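Local coordinates for lipoate-protein ligase, putative (Streptococcus pneumoniae, PDB 1VQZ) that belongs to the lipoate-protein ligase family, pairing a ligase catalytic domain of the class II tRNA-synthetase clan with a smaller C-terminal domain, at residues Y309-K319 and R332-G341. Sequence-based numbering, arbitrary orientation.
Sequences YEREDVLKALK and REEIAEAVVG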
ATOM      1  N   TYR A 309      10.162 -24.258  17.998  1.00 29.23           N
ATOM      2  CA  TYR A 309       9.306 -24.530  16.863  1.00 28.74           C
ATOM      3  C   TYR A 309       8.187 -25.527  17.232  1.00 30.98           C
ATOM      4  O   TYR A 309       8.178 -26.703  16.811  1.00 31.10           O
ATOM      5  CB  TYR A 309      10.138 -25.070  15.700  1.00 31.96           C
ATOM      6  CG  TYR A 309       9.410 -24.989  14.406  1.00 28.21           C
ATOM      7  CD1 TYR A 309       8.932 -23.744  13.932  1.00 29.06           C
ATOM      8  CD2 TYR A 309       9.185 -26.119  13.636  1.00 34.78           C
ATOM      9  CE1 TYR A 309       8.262 -23.642  12.736  1.00 29.27           C
ATOM     10  CE2 TYR A 309       8.512 -26.030  12.449  1.00 41.12           C
ATOM     11  CZ  TYR A 309       8.038 -24.786  11.996  1.00 39.12           C
ATOM     12  OH  TYR A 309       7.360 -24.715  10.811  1.00 32.93           O
ATOM     13  N   GLU A 310       7.282 -25.014  18.059  1.00 29.35           N
ATOM     14  CA  GLU A 310       6.131 -25.697  18.542  1.00 33.11           C
ATOM     15  C   GLU A 310       5.025 -24.677  18.617  1.00 33.10           C
ATOM     16  O   GLU A 310       5.256 -23.542  19.045  1.00 27.46           O
ATOM     17  CB  GLU A 310       6.383 -26.210  19.967  1.00 33.62           C
ATOM     18  CG  GLU A 310       7.483 -27.260  20.082  1.00 42.53           C
ATOM     19  CD  GLU A 310       7.090 -28.630  19.523  1.00 46.33           C
ATOM     20  OE1 GLU A 310       5.899 -28.830  19.195  1.00 44.48           O
ATOM     21  OE2 GLU A 310       7.987 -29.502  19.435  1.00 45.31           O
ATOM     22  N   ARG A 311       3.822 -25.087  18.208  1.00 36.20           N
ATOM     23  CA  ARG A 311       2.632 -24.214  18.193  1.00 34.78           C
ATOM     24  C   ARG A 311       2.463 -23.459  19.502  1.00 30.69           C
ATOM     25  O   ARG A 311       2.289 -22.256  19.492  1.00 35.45           O
ATOM     26  CB  ARG A 311       1.363 -25.047  17.911  1.00 36.79           C
ATOM     27  CG  ARG A 311       0.092 -24.225  17.571  1.00 39.39           C
ATOM     28  CD  ARG A 311       0.122 -23.676  16.089  1.00 42.95           C
ATOM     29  NE  ARG A 311      -0.124 -24.716  15.083  1.00 34.97           N
ATOM     30  CZ  ARG A 311      -1.327 -25.128  14.672  1.00 49.70           C
ATOM     31  NH1 ARG A 311      -2.444 -24.591  15.152  1.00 53.66           N
ATOM     32  NH2 ARG A 311      -1.426 -26.081  13.747  1.00 48.11           N
ATOM     33  N   GLU A 312       2.555 -24.149  20.633  1.00 32.32           N
ATOM     34  CA  GLU A 312       2.354 -23.491  21.935  1.00 34.31           C
ATOM     35  C   GLU A 312       3.314 -22.328  22.169  1.00 35.22           C
ATOM     36  O   GLU A 312       2.917 -21.275  22.677  1.00 34.41           O
ATOM     37  CB  GLU A 312       2.512 -24.470  23.090  1.00 33.15           C
ATOM     38  N   ASP A 313       4.585 -22.520  21.816  1.00 34.35           N
ATOM     39  CA  ASP A 313       5.599 -21.519  22.157  1.00 33.55           C
ATOM     40  C   ASP A 313       5.500 -20.368  21.207  1.00 29.50           C
ATOM     41  O   ASP A 313       5.737 -19.234  21.575  1.00 26.96           O
ATOM     42  CB  ASP A 313       7.021 -22.117  22.159  1.00 31.28           C
ATOM     43  CG  ASP A 313       7.181 -23.251  23.159  1.00 37.99           C
ATOM     44  OD1 ASP A 313       6.714 -24.375  22.870  1.00 41.96           O
ATOM     45  OD2 ASP A 313       7.803 -23.034  24.215  1.00 46.41           O
ATOM     46  N   VAL A 314       5.184 -20.680  19.948  1.00 31.63           N
ATOM     47  CA  VAL A 314       5.014 -19.647  18.932  1.00 29.46           C
ATOM     48  C   VAL A 314       3.844 -18.750  19.314  1.00 31.56           C
ATOM     49  O   VAL A 314       3.954 -17.497  19.272  1.00 28.88           O
ATOM     50  CB  VAL A 314       4.835 -20.247  17.513  1.00 31.53           C
ATOM     51  CG1 VAL A 314       4.240 -19.235  16.532  1.00 34.88           C
ATOM     52  CG2 VAL A 314       6.187 -20.828  16.995  1.00 30.40           C
ATOM     53  N   LEU A 315       2.731 -19.383  19.681  1.00 29.28           N
ATOM     54  CA  LEU A 315       1.533 -18.652  20.114  1.00 32.10           C
ATOM     55  C   LEU A 315       1.814 -17.732  21.308  1.00 30.70           C
ATOM     56  O   LEU A 315       1.413 -16.550  21.319  1.00 31.21           O
ATOM     57  CB  LEU A 315       0.393 -19.627  20.441  1.00 31.22           C
ATOM     58  CG  LEU A 315      -0.935 -18.930  20.778  1.00 35.21           C
ATOM     59  CD1 LEU A 315      -1.388 -17.959  19.678  1.00 35.43           C
ATOM     60  CD2 LEU A 315      -2.036 -19.937  21.088  1.00 35.47           C
ATOM     61  N   LYS A 316       2.482 -18.283  22.312  1.00 31.62           N
ATOM     62  CA  LYS A 316       2.883 -17.529  23.502  1.00 32.45           C
ATOM     63  C   LYS A 316       3.679 -16.253  23.136  1.00 30.36           C
ATOM     64  O   LYS A 316       3.412 -15.163  23.632  1.00 28.21           O
ATOM     65  CB  LYS A 316       3.674 -18.457  24.431  1.00 32.35           C
ATOM     66  CG  LYS A 316       3.810 -17.989  25.816  1.00 39.47           C
ATOM     67  CD  LYS A 316       3.943 -19.145  26.823  1.00 49.19           C
ATOM     68  CE  LYS A 316       4.238 -18.601  28.237  1.00 48.96           C
ATOM     69  NZ  LYS A 316       3.775 -19.531  29.342  1.00 50.20           N
ATOM     70  N   ALA A 317       4.613 -16.389  22.203  1.00 27.44           N
ATOM     71  CA  ALA A 317       5.387 -15.262  21.699  1.00 27.57           C
ATOM     72  C   ALA A 317       4.490 -14.233  21.003  1.00 25.82           C
ATOM     73  O   ALA A 317       4.646 -12.984  21.162  1.00 27.33           O
ATOM     74  CB  ALA A 317       6.493 -15.741  20.710  1.00 27.84           C
ATOM     75  N   LEU A 318       3.531 -14.727  20.248  1.00 27.13           N
ATOM     76  CA  LEU A 318       2.656 -13.826  19.520  1.00 28.71           C
ATOM     77  C   LEU A 318       1.732 -13.028  20.450  1.00 29.33           C
ATOM     78  O   LEU A 318       1.293 -11.900  20.112  1.00 29.35           O
ATOM     79  CB  LEU A 318       1.865 -14.568  18.469  1.00 27.01           C
ATOM     80  CG  LEU A 318       2.646 -15.124  17.263  1.00 31.77           C
ATOM     81  CD1 LEU A 318       1.672 -15.977  16.413  1.00 27.77           C
ATOM     82  CD2 LEU A 318       3.239 -14.007  16.433  1.00 35.53           C
ATOM     83  N   LYS A 319       1.403 -13.610  21.597  1.00 30.09           N
ATOM     84  CA  LYS A 319       0.596 -12.912  22.619  1.00 26.61           C
ATOM     85  C   LYS A 319       1.406 -11.869  23.409  1.00 26.54           C
ATOM     86  O   LYS A 319       0.857 -11.256  24.322  1.00 31.33           O
ATOM     87  CB  LYS A 319      -0.072 -13.891  23.598  1.00 25.92           C
ATOM     88  CG  LYS A 319      -0.763 -15.037  22.920  1.00 25.44           C
ATOM     89  CD  LYS A 319      -1.709 -15.831  23.709  1.00 33.27           C
ATOM     90  CE  LYS A 319      -3.150 -15.368  23.473  1.00 48.10           C
ATOM     91  NZ  LYS A 319      -3.472 -15.126  22.005  1.00 42.61           N
ATOM     92  N   ARG A 332      -3.824 -14.417  16.278  1.00 33.28           N
ATOM     93  CA  ARG A 332      -2.549 -15.000  16.724  1.00 34.78           C
ATOM     94  C   ARG A 332      -2.521 -16.511  16.536  1.00 34.17           C
ATOM     95  O   ARG A 332      -1.504 -17.079  16.149  1.00 36.22           O
ATOM     96  CB  ARG A 332      -2.274 -14.676  18.192  1.00 35.35           C
ATOM     97  CG  ARG A 332      -1.961 -13.213  18.446  1.00 33.83           C
ATOM     98  CD  ARG A 332      -1.915 -12.888  19.951  1.00 34.81           C
ATOM     99  NE  ARG A 332      -1.638 -11.468  20.154  1.00 28.86           N
ATOM    100  CZ  ARG A 332      -2.568 -10.518  20.102  1.00 32.59           C
ATOM    101  NH1 ARG A 332      -3.845 -10.854  19.930  1.00 25.23           N
ATOM    102  NH2 ARG A 332      -2.236  -9.243  20.273  1.00 35.73           N
ATOM    103  N   GLU A 333      -3.660 -17.136  16.813  1.00 34.34           N
ATOM    104  CA  GLU A 333      -3.842 -18.573  16.635  1.00 33.03           C
ATOM    105  C   GLU A 333      -3.671 -18.944  15.167  1.00 30.92           C
ATOM    106  O   GLU A 333      -3.061 -19.960  14.845  1.00 29.89           O
ATOM    107  CB  GLU A 333      -5.210 -19.033  17.127  1.00 31.27           C
ATOM    108  CG  GLU A 333      -5.393 -19.014  18.614  1.00 32.00           C
ATOM    109  CD  GLU A 333      -5.642 -17.636  19.191  1.00 31.33           C
ATOM    110  OE1 GLU A 333      -5.827 -16.651  18.452  1.00 34.02           O
ATOM    111  OE2 GLU A 333      -5.666 -17.562  20.418  1.00 39.14           O
ATOM    112  N   GLU A 334      -4.234 -18.130  14.301  1.00 30.95           N
ATOM    113  CA  GLU A 334      -4.108 -18.343  12.873  1.00 32.24           C
ATOM    114  C   GLU A 334      -2.660 -18.138  12.414  1.00 32.11           C
ATOM    115  O   GLU A 334      -2.167 -18.916  11.627  1.00 34.46           O
ATOM    116  CB  GLU A 334      -5.090 -17.434  12.106  1.00 29.21           C
ATOM    117  CG  GLU A 334      -6.545 -17.900  12.167  1.00 34.39           C
ATOM    118  CD  GLU A 334      -7.567 -16.890  11.627  1.00 35.81           C
ATOM    119  OE1 GLU A 334      -7.461 -15.655  11.860  1.00 33.94           O
ATOM    120  OE2 GLU A 334      -8.531 -17.350  10.991  1.00 35.64           O
ATOM    121  N   ILE A 335      -1.995 -17.070  12.851  1.00 32.25           N
ATOM    122  CA  ILE A 335      -0.595 -16.859  12.490  1.00 29.45           C
ATOM    123  C   ILE A 335       0.307 -17.975  13.010  1.00 30.78           C
ATOM    124  O   ILE A 335       1.156 -18.481  12.246  1.00 34.61           O
ATOM    125  CB  ILE A 335      -0.066 -15.455  12.952  1.00 31.44           C
ATOM    126  CG1 ILE A 335      -0.803 -14.360  12.203  1.00 33.18           C
ATOM    127  CG2 ILE A 335       1.424 -15.305  12.693  1.00 29.69           C
ATOM    128  CD1 ILE A 335      -0.661 -14.460  10.701  1.00 30.19           C
ATOM    129  N   ALA A 336       0.104 -18.411  14.267  1.00 32.00           N
ATOM    130  CA  ALA A 336       0.839 -19.567  14.803  1.00 31.69           C
ATOM    131  C   ALA A 336       0.709 -20.785  13.900  1.00 30.74           C
ATOM    132  O   ALA A 336       1.686 -21.520  13.660  1.00 30.26           O
ATOM    133  CB  ALA A 336       0.366 -19.924  16.185  1.00 34.41           C
ATOM    134  N   GLU A 337      -0.506 -21.007  13.411  1.00 33.27           N
ATOM    135  CA  GLU A 337      -0.787 -22.149  12.542  1.00 32.34           C
ATOM    136  C   GLU A 337      -0.011 -22.030  11.214  1.00 31.70           C
ATOM    137  O   GLU A 337       0.582 -22.986  10.747  1.00 31.47           O
ATOM    138  CB  GLU A 337      -2.289 -22.272  12.305  1.00 30.28           C
ATOM    139  CG  GLU A 337      -2.691 -23.536  11.596  1.00 35.17           C
ATOM    140  CD  GLU A 337      -4.209 -23.676  11.399  1.00 41.52           C
ATOM    141  OE1 GLU A 337      -4.980 -22.755  11.797  1.00 47.49           O
ATOM    142  OE2 GLU A 337      -4.611 -24.720  10.833  1.00 46.80           O
ATOM    143  N   ALA A 338       0.026 -20.835  10.654  1.00 35.10           N
ATOM    144  CA  ALA A 338       0.870 -20.547   9.472  1.00 36.09           C
ATOM    145  C   ALA A 338       2.371 -20.840   9.758  1.00 35.72           C
ATOM    146  O   ALA A 338       3.075 -21.449   8.948  1.00 32.59           O
ATOM    147  CB  ALA A 338       0.667 -19.117   9.031  1.00 35.52           C
ATOM    148  N   VAL A 339       2.840 -20.443  10.934  1.00 32.42           N
ATOM    149  CA  VAL A 339       4.244 -20.619  11.275  1.00 31.32           C
ATOM    150  C   VAL A 339       4.593 -22.085  11.474  1.00 31.32           C
ATOM    151  O   VAL A 339       5.648 -22.542  11.034  1.00 31.06           O
ATOM    152  CB  VAL A 339       4.628 -19.751  12.539  1.00 33.36           C
ATOM    153  CG1 VAL A 339       6.067 -20.053  13.014  1.00 34.98           C
ATOM    154  CG2 VAL A 339       4.532 -18.261  12.210  1.00 28.03           C
ATOM    155  N   VAL A 340       3.728 -22.825  12.157  1.00 32.85           N
ATOM    156  CA  VAL A 340       4.075 -24.199  12.573  1.00 32.55           C
ATOM    157  C   VAL A 340       2.869 -25.139  12.639  1.00 33.91           C
ATOM    158  O   VAL A 340       1.829 -24.772  13.108  1.00 33.59           O
ATOM    159  CB  VAL A 340       4.913 -24.202  13.893  1.00 31.15           C
ATOM    160  CG1 VAL A 340       4.185 -23.489  15.036  1.00 32.45           C
ATOM    161  CG2 VAL A 340       5.302 -25.603  14.317  1.00 37.17           C
ATOM    162  N   GLY A 341       3.050 -26.368  12.181  1.00 37.85           N
ATOM    163  CA  GLY A 341       1.986 -27.385  12.228  1.00 45.75           C
ATOM    164  C   GLY A 341       1.724 -27.873  13.658  1.00 51.45           C
ATOM    165  O   GLY A 341       0.726 -28.562  13.971  1.00 53.98           O
ATOM    166  OXT GLY A 341       2.532 -27.588  14.559  1.00 55.27           O
TER
HETATM  167  O   HOH W   1       5.404 -27.140  10.603  1.00 43.08           O
HETATM  168  O   HOH W   2       3.593 -27.578  16.759  1.00 36.59           O
HETATM  169  O   HOH W   3      -2.751 -22.058  16.872  1.00 46.96           O
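Ala336 is the knob at the centre of this helix pair: its small methyl fits among Arg311, Val314, Leu315 and Leu318, letting helices 311-318 and 332-339 pack with their axes 9.0 Å apart at closest and their N-to-C directions 135° apart. Branched Val314 and Leu318 pack beside it, CG1 of Val314 meeting CB of Val339 and CD1 of Leu318 reaching CG2 of Ile335, 3.8 Å away. At the C-terminal end of helix 332-339, CG2 of Val340 sits over the centre of the Tyr309 ring in a CH-pi contact, while the phenol OH donates to Val339 O (2.8 Å) in the carbonyl plane. A water accepts from Gly341 N and donates to the same OH. Arg311 bends at chi2 (77°) and chi3, laying its guanidinium over Glu337 CA and CG and turning NE onto Val340 O (2.8 Å), just past the helix and tilted out of the guanidinium plane. At the helix's N-terminal end, Arg332, extended from CG to NE, gives NE to Leu318 O (3.0 Å), from above the carbonyl plane, and NH2 to Ile321 O. The helices pack on the C-terminal domain's sheet: Val314 and Val339 rest on Ile282 of strand 281-289, Ile335 and Ala338 on Val271 of strand 269-278.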